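Side-chain contacts in lactaldehyde dehydrogenase (Escherichia coli, PDB 2IMP), which oxidises L-lactaldehyde to L-lactate with NAD(+), also acts on glycolaldehyde, and serves in the breakdown of L-fucose and L-rhamnose: residues R73-G78 / A189-E194; G124-S129 / N135-K140; P257-D262 / S402-S407; D395-A400 / A423-K428. All blocks are in the same frame, centred on the assembly; numbering follows the deposited sequence.

Contact 1: residues R73-G78 / A189-E194. With SO4 (sulfate ion), chain C.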
# COMPACT_ATOMS: atom_id res chain seq x y z
N ARG A 73 -10.92 -13.57 19.21
CA ARG A 73 -11.50 -12.71 20.24
C ARG A 73 -12.02 -13.50 21.46
O ARG A 73 -11.98 -13.02 22.59
CB ARG A 73 -12.63 -11.86 19.65
CG ARG A 73 -12.11 -10.63 18.93
CD ARG A 73 -13.12 -10.02 17.99
NE ARG A 73 -12.51 -8.90 17.28
CZ ARG A 73 -12.89 -8.47 16.08
NH1 ARG A 73 -13.90 -9.06 15.44
NH2 ARG A 73 -12.25 -7.45 15.51
N LYS A 74 -12.52 -14.71 21.21
CA LYS A 74 -12.98 -15.55 22.30
C LYS A 74 -11.80 -15.96 23.18
O LYS A 74 -11.94 -16.06 24.40
CB LYS A 74 -13.67 -16.80 21.75
CG LYS A 74 -15.00 -16.51 21.09
CD LYS A 74 -15.63 -17.75 20.51
CE LYS A 74 -16.95 -17.42 19.85
NZ LYS A 74 -17.54 -18.62 19.19
N ILE A 75 -10.65 -16.19 22.55
CA ILE A 75 -9.46 -16.55 23.30
C ILE A 75 -8.95 -15.39 24.18
O ILE A 75 -8.63 -15.58 25.35
CB ILE A 75 -8.33 -17.04 22.36
CG1 ILE A 75 -8.75 -18.34 21.69
CG2 ILE A 75 -7.04 -17.23 23.16
CD1 ILE A 75 -7.80 -18.82 20.61
N SER A 76 -8.87 -14.19 23.60
CA SER A 76 -8.42 -13.05 24.38
C SER A 76 -9.35 -12.79 25.57
O SER A 76 -8.90 -12.49 26.67
CB SER A 76 -8.34 -11.79 23.50
OG SER A 76 -9.63 -11.39 23.08
N ALA A 77 -10.66 -12.92 25.32
CA ALA A 77 -11.63 -12.74 26.39
C ALA A 77 -11.44 -13.80 27.51
O ALA A 77 -11.63 -13.51 28.68
CB ALA A 77 -13.05 -12.83 25.83
N GLY A 78 -11.05 -15.00 27.11
CA GLY A 78 -10.82 -16.06 28.07
C GLY A 78 -9.59 -15.72 28.90
O GLY A 78 -9.54 -15.98 30.11
N ALA A 189 -3.64 -23.16 26.56
CA ALA A 189 -4.31 -24.29 25.90
C ALA A 189 -5.70 -24.60 26.51
O ALA A 189 -6.64 -24.94 25.80
CB ALA A 189 -3.42 -25.53 25.97
N LYS A 190 -5.80 -24.49 27.84
CA LYS A 190 -7.08 -24.72 28.50
C LYS A 190 -8.16 -23.75 28.01
O LYS A 190 -9.32 -24.13 27.84
CB LYS A 190 -6.92 -24.60 30.02
CG LYS A 190 -6.10 -25.69 30.67
CD LYS A 190 -5.98 -25.46 32.17
CE LYS A 190 -5.20 -26.58 32.86
NZ LYS A 190 -5.14 -26.38 34.35
N ILE A 191 -7.76 -22.50 27.79
CA ILE A 191 -8.68 -21.49 27.28
C ILE A 191 -9.14 -21.86 25.85
O ILE A 191 -10.32 -21.78 25.52
CB ILE A 191 -8.03 -20.09 27.30
CG1 ILE A 191 -7.89 -19.63 28.75
CG2 ILE A 191 -8.87 -19.10 26.47
CD1 ILE A 191 -7.02 -18.40 28.93
N VAL A 192 -8.18 -22.27 25.03
CA VAL A 192 -8.47 -22.70 23.67
C VAL A 192 -9.46 -23.88 23.67
O VAL A 192 -10.41 -23.94 22.88
CB VAL A 192 -7.18 -23.13 22.95
CG1 VAL A 192 -7.52 -23.85 21.64
CG2 VAL A 192 -6.31 -21.90 22.68
N ASP A 193 -9.21 -24.82 24.58
CA ASP A 193 -10.08 -25.98 24.70
C ASP A 193 -11.49 -25.62 25.20
O ASP A 193 -12.49 -26.08 24.66
CB ASP A 193 -9.46 -27.00 25.66
CG ASP A 193 -10.17 -28.33 25.63
OD1 ASP A 193 -10.45 -28.87 26.71
OD2 ASP A 193 -10.44 -28.84 24.52
N GLU A 194 -11.54 -24.76 26.22
CA GLU A 194 -12.81 -24.33 26.78
C GLU A 194 -13.73 -23.56 25.82
O GLU A 194 -14.94 -23.76 25.84
CB GLU A 194 -12.57 -23.47 28.02
CG GLU A 194 -12.44 -24.27 29.29
CD GLU A 194 -11.89 -23.45 30.43
OE1 GLU A 194 -12.30 -22.27 30.57
OE2 GLU A 194 -11.06 -24.00 31.19
S SO4 C . -17.09 -11.28 17.22
O1 SO4 C . -16.09 -11.16 18.30
O2 SO4 C . -16.40 -11.34 15.92
O3 SO4 C . -17.88 -12.51 17.42
O4 SO4 C . -17.99 -10.11 17.25
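Helices 65-81 and 183-195 pack together in the cofactor-binding part of the aldehyde dehydrogenase fold, where Ile75 and Gly78 meet Ile191 and Val192. The short segments run at 126° to each other, and their axes come within 9.3 Å. Ile191 presses on the backbone of the first helix. Its CD1 lies 3.7 Å from Gly78 O. Its CG2 lies 3.7 Å from Ile75 O and leaves no room for a CB on Gly78, which would clash with it. Beside it, Ile75 CD1 touches Val192 CG2 at 4.0 Å, the two side chains crossing at a slant. Phe188 and Ile195 of the second helix pack on Ile75.

Arg73 faces elsewhere and does not touch 189-194. Its chain is stretched out from CG to NE (chi3 -176°), which carries the guanidinium past a bound sulfate, probably from the crystallisation liquor. NH2 forms a salt bridge with Glu117 of the second subunit. With an alanine here, that glutamate would probably lose its charged mate across the interface, and the sulfate its arginine partner. Ser70 OG also binds the sulfate. The Arg73 bond to it is weak: sulfate O2 lies at the guanidinium edge, in its plane, 3.4 Å from NH1.

Contact 2: residues G124-S129 / N135-K140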
# COMPACT_ATOMS: atom_id res chain seq x y z
N GLY A 124 -4.78 -8.37 -1.29
CA GLY A 124 -4.10 -9.00 -2.40
C GLY A 124 -4.01 -7.83 -3.37
O GLY A 124 -4.41 -6.71 -3.03
N GLU A 125 -3.51 -8.04 -4.58
CA GLU A 125 -3.39 -6.93 -5.51
C GLU A 125 -3.78 -7.26 -6.96
O GLU A 125 -3.74 -8.41 -7.38
CB GLU A 125 -1.94 -6.41 -5.51
CG GLU A 125 -1.36 -6.21 -4.12
CD GLU A 125 0.15 -6.35 -4.08
OE1 GLU A 125 0.69 -7.28 -4.72
OE2 GLU A 125 0.80 -5.53 -3.40
N ILE A 126 -4.18 -6.23 -7.68
CA ILE A 126 -4.50 -6.36 -9.09
C ILE A 126 -3.47 -5.55 -9.90
O ILE A 126 -3.39 -4.32 -9.80
CB ILE A 126 -5.94 -5.89 -9.39
CG1 ILE A 126 -6.93 -6.71 -8.55
CG2 ILE A 126 -6.26 -6.10 -10.87
CD1 ILE A 126 -8.38 -6.36 -8.78
N ILE A 127 -2.66 -6.27 -10.67
CA ILE A 127 -1.58 -5.68 -11.43
C ILE A 127 -1.81 -5.53 -12.94
O ILE A 127 -2.25 -6.47 -13.60
CB ILE A 127 -0.29 -6.52 -11.22
CG1 ILE A 127 -0.01 -6.66 -9.72
CG2 ILE A 127 0.89 -5.87 -11.93
CD1 ILE A 127 0.97 -7.78 -9.39
N GLN A 128 -1.49 -4.35 -13.45
CA GLN A 128 -1.62 -4.10 -14.88
C GLN A 128 -0.72 -5.03 -15.70
O GLN A 128 0.45 -5.21 -15.38
CB GLN A 128 -1.24 -2.65 -15.22
CG GLN A 128 -2.18 -1.59 -14.67
CD GLN A 128 -3.60 -1.75 -15.18
OE1 GLN A 128 -3.84 -1.72 -16.39
NE2 GLN A 128 -4.55 -1.90 -14.26
N SER A 129 -1.29 -5.63 -16.74
CA SER A 129 -0.53 -6.52 -17.60
C SER A 129 -0.13 -5.87 -18.94
O SER A 129 -0.76 -4.91 -19.36
CB SER A 129 -1.36 -7.76 -17.90
OG SER A 129 -0.77 -8.52 -18.94
N ASN A 135 -5.71 -10.12 -17.07
CA ASN A 135 -5.74 -9.64 -15.70
C ASN A 135 -4.74 -10.40 -14.82
O ASN A 135 -4.76 -11.63 -14.78
CB ASN A 135 -7.13 -9.80 -15.08
CG ASN A 135 -8.10 -8.72 -15.50
OD1 ASN A 135 -7.84 -7.53 -15.30
ND2 ASN A 135 -9.23 -9.12 -16.06
N ILE A 136 -3.88 -9.66 -14.13
CA ILE A 136 -2.93 -10.29 -13.23
C ILE A 136 -3.41 -10.13 -11.78
O ILE A 136 -3.33 -9.05 -11.20
CB ILE A 136 -1.53 -9.68 -13.37
CG1 ILE A 136 -1.03 -9.86 -14.81
CG2 ILE A 136 -0.57 -10.36 -12.41
CD1 ILE A 136 0.29 -9.16 -15.09
N LEU A 137 -3.93 -11.22 -11.23
CA LEU A 137 -4.45 -11.22 -9.87
C LEU A 137 -3.50 -11.84 -8.85
O LEU A 137 -3.17 -13.02 -8.94
CB LEU A 137 -5.79 -11.96 -9.82
CG LEU A 137 -6.84 -11.53 -10.84
CD1 LEU A 137 -8.06 -12.42 -10.72
CD2 LEU A 137 -7.21 -10.07 -10.62
N LEU A 138 -3.08 -11.04 -7.88
CA LEU A 138 -2.20 -11.52 -6.83
C LEU A 138 -2.95 -11.73 -5.50
O LEU A 138 -3.27 -10.78 -4.78
CB LEU A 138 -1.02 -10.56 -6.66
CG LEU A 138 0.07 -10.94 -5.64
CD1 LEU A 138 1.41 -10.34 -6.07
CD2 LEU A 138 -0.34 -10.46 -4.25
N PHE A 139 -3.25 -12.99 -5.20
CA PHE A 139 -3.94 -13.33 -3.97
C PHE A 139 -3.00 -13.64 -2.81
O PHE A 139 -1.89 -14.14 -3.00
CB PHE A 139 -4.83 -14.56 -4.16
CG PHE A 139 -5.90 -14.42 -5.20
CD1 PHE A 139 -5.61 -14.62 -6.54
CD2 PHE A 139 -7.21 -14.13 -4.82
CE1 PHE A 139 -6.62 -14.57 -7.50
CE2 PHE A 139 -8.23 -14.07 -5.78
CZ PHE A 139 -7.93 -14.29 -7.12
N LYS A 140 -3.47 -13.34 -1.60
CA LYS A 140 -2.72 -13.65 -0.39
C LYS A 140 -3.28 -14.93 0.25
O LYS A 140 -4.42 -14.94 0.73
CB LYS A 140 -2.81 -12.49 0.60
CG LYS A 140 -2.10 -11.22 0.16
CD LYS A 140 -0.61 -11.47 0.01
CE LYS A 140 0.13 -10.19 -0.34
NZ LYS A 140 -0.13 -9.13 0.67
O HOH W 1 -5.05 -6.52 -14.76
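Ile126 holds CG1 anti to its carbonyl carbon (chi1 -58°), and Leu137 holds CG in the same way (chi1 -51°). As a non-hydrogen-bonded antiparallel pair they start on the same face, and with these torsions run alongside, Ile126 CG1 at 4.0 Å from Leu137 CD2. They lie on one face of a beta hairpin, strands 123-127 and 134-149, which projects from the subunit body and takes part in tetramer assembly. Glu125, Ile127, Ile136 and Leu138 line the other face. Three backbone bonds join the strands: Glu125 N to Leu138 O and Leu138 N to Glu125 O, both 2.8 Å, and Ile127 N to Ile136 O, 2.9 Å.

Ile136 packs its CB on Ile127 CB at 4.0 Å and sets CD1 3.5 Å from Ser129 CB. Cutting it back to an alanine would probably leave Ser129 CB without this cover and open a gap beside the turn. Both methyls of Leu138, CD1 and CD2, lie 3.4 Å from OE1 of Glu125, whose carboxylate is held by Lys463 and His464 of the fourth subunit. A strand of the third subunit extends the sheet beside Gly124 to Ile126. Near the turn, one water donates to Ile127 O and Asn135 OD1.

Contact 3: residues P257-D262 / S402-S407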
# COMPACT_ATOMS: atom_id res chain seq x y z
N PRO A 257 22.27 -1.22 22.15
CA PRO A 257 23.12 -0.13 22.62
C PRO A 257 22.33 1.18 22.84
O PRO A 257 21.36 1.46 22.14
CB PRO A 257 24.14 0.01 21.50
CG PRO A 257 23.30 -0.24 20.28
CD PRO A 257 22.47 -1.45 20.70
N ALA A 258 22.76 1.95 23.83
CA ALA A 258 22.14 3.23 24.16
C ALA A 258 23.16 4.40 24.09
O ALA A 258 24.22 4.33 24.70
CB ALA A 258 21.52 3.17 25.55
N ILE A 259 22.82 5.44 23.34
CA ILE A 259 23.70 6.59 23.20
C ILE A 259 23.21 7.87 23.92
O ILE A 259 22.17 8.43 23.57
CB ILE A 259 23.92 6.93 21.71
CG1 ILE A 259 24.54 5.73 20.99
CG2 ILE A 259 24.83 8.15 21.58
CD1 ILE A 259 24.71 5.95 19.50
N VAL A 260 23.98 8.30 24.91
CA VAL A 260 23.66 9.50 25.67
C VAL A 260 24.56 10.70 25.30
O VAL A 260 25.74 10.73 25.65
CB VAL A 260 23.81 9.25 27.19
CG1 VAL A 260 23.32 10.46 27.97
CG2 VAL A 260 23.06 7.99 27.59
N MET A 261 24.00 11.67 24.58
CA MET A 261 24.76 12.85 24.19
C MET A 261 24.88 13.90 25.32
O MET A 261 24.17 13.82 26.32
CB MET A 261 24.12 13.50 22.96
CG MET A 261 24.01 12.58 21.76
SD MET A 261 25.60 11.87 21.28
CE MET A 261 26.31 13.24 20.36
N ASP A 262 25.79 14.85 25.17
CA ASP A 262 25.95 15.87 26.20
C ASP A 262 24.69 16.74 26.38
O ASP A 262 24.31 17.06 27.50
CB ASP A 262 27.16 16.78 25.90
CG ASP A 262 28.49 16.06 26.04
OD1 ASP A 262 28.61 15.19 26.93
OD2 ASP A 262 29.42 16.38 25.27
N SER A 402 29.39 4.38 15.41
CA SER A 402 30.31 3.36 14.92
C SER A 402 30.46 2.18 15.90
O SER A 402 30.51 1.02 15.48
CB SER A 402 31.67 3.98 14.65
OG SER A 402 32.59 2.99 14.23
N MET A 403 30.53 2.48 17.20
CA MET A 403 30.65 1.44 18.21
C MET A 403 29.34 0.65 18.40
O MET A 403 29.35 -0.56 18.62
CB MET A 403 31.11 2.03 19.54
CG MET A 403 32.55 2.53 19.52
SD MET A 403 33.18 3.02 21.14
CE MET A 403 32.69 4.72 21.16
N ALA A 404 28.22 1.36 18.32
CA ALA A 404 26.92 0.71 18.44
C ALA A 404 26.72 -0.30 17.28
O ALA A 404 26.27 -1.43 17.49
CB ALA A 404 25.80 1.75 18.43
N ASN A 405 27.08 0.13 16.07
CA ASN A 405 26.97 -0.73 14.90
C ASN A 405 27.95 -1.91 14.93
O ASN A 405 27.76 -2.91 14.25
CB ASN A 405 27.20 0.06 13.61
CG ASN A 405 26.04 0.97 13.28
OD1 ASN A 405 24.91 0.71 13.67
ND2 ASN A 405 26.32 2.04 12.55
N ASP A 406 29.01 -1.77 15.73
CA ASP A 406 30.00 -2.82 15.86
C ASP A 406 29.49 -3.99 16.71
O ASP A 406 29.93 -4.21 17.84
CB ASP A 406 31.29 -2.25 16.47
CG ASP A 406 32.36 -3.30 16.65
OD1 ASP A 406 32.63 -4.04 15.69
OD2 ASP A 406 32.94 -3.38 17.76
N SER A 407 28.56 -4.74 16.13
CA SER A 407 27.93 -5.87 16.80
C SER A 407 27.27 -6.86 15.81
O SER A 407 26.78 -6.45 14.77
CB SER A 407 26.86 -5.34 17.76
OG SER A 407 25.99 -6.36 18.23
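Pro257 sets the CB-CG side of its ring against the methyl group of Ala404. Ala404 CB is 3.7 Å from Pro257 CG and 3.9 Å from Pro257 CB. Pro257 CD is further off, so the methyl meets the ring at that edge and not over its middle. Ile259 adds a looser touch, with CD1 at 4.5 Å from Ala404 CB. Pro257 and Ile259 alternate with Ala258 along the strand. Their side chains both point to the helix, and that of Ala258 points the other way. The methyl of Ala404 is thus shared between two strand residues. The contact is small and wholly apolar, and all three residues are buried. No hydrogen bond crosses it. The small alanine is consistent with the close approach: the CA atoms of Pro257 and Ala404 are 5.7 Å apart. Just after the helix, Asp406 centres an inverse gamma turn, closed by Ser407 N to Asn405 O at 2.7 Å.

The side chain of Pro257 is about 11 Å from that of the active-site Cys285. Arg290 of strand 290-294 bonds to Met403 O and Ala404 O. Helix 397-405 makes the beta-alpha-beta crossover from strand 388-394 to strand 409-416, passing over strands 290-294 and 257-260.

Contact 4: residues D395-A400 / A423-K428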
# COMPACT_ATOMS: atom_id res chain seq x y z
N ASP A 395 33.80 10.58 22.40
CA ASP A 395 33.95 12.00 22.10
C ASP A 395 32.92 12.55 21.08
O ASP A 395 32.25 13.54 21.35
CB ASP A 395 35.37 12.27 21.59
CG ASP A 395 36.43 11.99 22.65
OD1 ASP A 395 36.44 12.69 23.69
OD2 ASP A 395 37.26 11.08 22.45
N THR A 396 32.81 11.90 19.92
CA THR A 396 31.88 12.37 18.91
C THR A 396 30.74 11.38 18.54
O THR A 396 30.85 10.18 18.76
CB THR A 396 32.62 12.75 17.61
OG1 THR A 396 33.22 11.58 17.04
CG2 THR A 396 33.71 13.77 17.91
N LEU A 397 29.67 11.94 17.99
CA LEU A 397 28.53 11.13 17.57
C LEU A 397 28.97 9.95 16.68
O LEU A 397 28.49 8.83 16.84
CB LEU A 397 27.52 11.99 16.81
CG LEU A 397 26.29 11.26 16.28
CD1 LEU A 397 25.47 10.74 17.44
CD2 LEU A 397 25.45 12.21 15.43
N GLU A 398 29.88 10.24 15.76
CA GLU A 398 30.39 9.23 14.86
C GLU A 398 31.04 8.04 15.59
O GLU A 398 30.91 6.90 15.16
CB GLU A 398 31.39 9.85 13.87
CG GLU A 398 30.74 10.75 12.82
CD GLU A 398 30.20 12.06 13.39
OE1 GLU A 398 29.46 12.76 12.66
OE2 GLU A 398 30.53 12.41 14.54
N ASP A 399 31.71 8.34 16.70
CA ASP A 399 32.34 7.29 17.51
C ASP A 399 31.27 6.37 18.13
O ASP A 399 31.37 5.14 18.08
CB ASP A 399 33.15 7.91 18.66
CG ASP A 399 34.34 8.72 18.18
OD1 ASP A 399 34.21 9.42 17.16
OD2 ASP A 399 35.41 8.67 18.84
N ALA A 400 30.25 7.00 18.71
CA ALA A 400 29.15 6.28 19.32
C ALA A 400 28.36 5.42 18.31
O ALA A 400 28.10 4.25 18.55
CB ALA A 400 28.21 7.26 20.01
N ALA A 423 19.83 13.90 15.84
CA ALA A 423 18.78 12.89 15.73
C ALA A 423 18.70 12.28 14.33
O ALA A 423 18.75 11.06 14.17
CB ALA A 423 17.43 13.51 16.10
N MET A 424 18.60 13.13 13.31
CA MET A 424 18.54 12.65 11.94
C MET A 424 19.82 11.88 11.54
O MET A 424 19.76 10.94 10.74
CB MET A 424 18.31 13.81 10.97
CG MET A 424 17.03 14.60 11.23
SD MET A 424 15.60 13.54 11.61
CE MET A 424 15.32 12.76 10.00
N LYS A 425 20.94 12.29 12.11
CA LYS A 425 22.22 11.64 11.84
C LYS A 425 22.30 10.24 12.47
O LYS A 425 22.77 9.29 11.85
CB LYS A 425 23.37 12.52 12.34
CG LYS A 425 24.67 12.33 11.57
CD LYS A 425 25.64 13.46 11.84
CE LYS A 425 26.88 13.36 10.96
NZ LYS A 425 27.80 14.53 11.16
N ALA A 426 21.83 10.14 13.71
CA ALA A 426 21.79 8.87 14.43
C ALA A 426 20.84 7.86 13.73
O ALA A 426 21.18 6.69 13.54
CB ALA A 426 21.33 9.10 15.86
N ILE A 427 19.67 8.35 13.34
CA ILE A 427 18.71 7.52 12.64
C ILE A 427 19.31 6.95 11.34
O ILE A 427 19.21 5.75 11.06
CB ILE A 427 17.44 8.33 12.27
CG1 ILE A 427 16.66 8.67 13.55
CG2 ILE A 427 16.57 7.55 11.29
CD1 ILE A 427 15.50 9.61 13.32
N LYS A 428 19.93 7.83 10.57
CA LYS A 428 20.56 7.42 9.32
C LYS A 428 21.79 6.51 9.51
O LYS A 428 22.02 5.59 8.74
CB LYS A 428 20.95 8.67 8.51
CG LYS A 428 21.46 8.35 7.10
CD LYS A 428 21.67 9.62 6.28
CE LYS A 428 22.01 9.29 4.83
NZ LYS A 428 22.13 10.50 3.96
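Leu397 and Lys425 meet at a slant, the leucine lying across the aliphatic part of the lysine. A single methyl does the touching. Leu397 CD2 is 3.7 Å from Lys425 CB and 3.8 Å from Lys425 CD, so it rests along the lysine chain and not at its charged end. The lysine can offer this length because it is extended beyond CG, with CG roughly anti to the backbone N (chi1 -152°). Its tip then passes Leu397 and arrives at Glu398. The glutamate comes to meet it through a bend at chi2 (70°). Lys425 NZ gives a hydrogen bond to Glu398 OE1 at 2.9 Å, part of a salt bridge, and approaches nearly in line with the C-O bond. Lys425 CE is also near, 3.1 Å from Glu398 OE1.

These residues join helices 397-405 and 420-429, which lie before and after strand 409-416 in the alpha/beta catalytic domain. Leu397 and Ala426 both pack on Ile415 of that strand, so the buried part of the contact faces the sheet. The charged pair is exposed. Thr396 takes the N-cap position of the first helix. On the second helix, Ile427 O accepts a bond from Gln473 NE2 of the fourth subunit.

Along the chain, contact 2 falls between the two segments of contact 1; contacts 3 and 4 follow, with their segments alternating. Contacts 3 and 4 share helix 397-405, and their centres are about 8 Å apart. They touch where Ile259 packs on Ala400 and Met261 on Leu397, so the two form one continuous patch of packing on the catalytic sheet. Contact 1 sits on the opposite side of the chain's centre, about 43 and 47 Å from them between centres, among helices of the cofactor-binding part. Contact 2 lies on the projecting hairpin, about 36 Å from contact 1 and about 42 Å from contact 4 between centres. Contacts 2 and 4 both touch the fourth subunit, which places hairpin and catalytic domain at subunit interfaces.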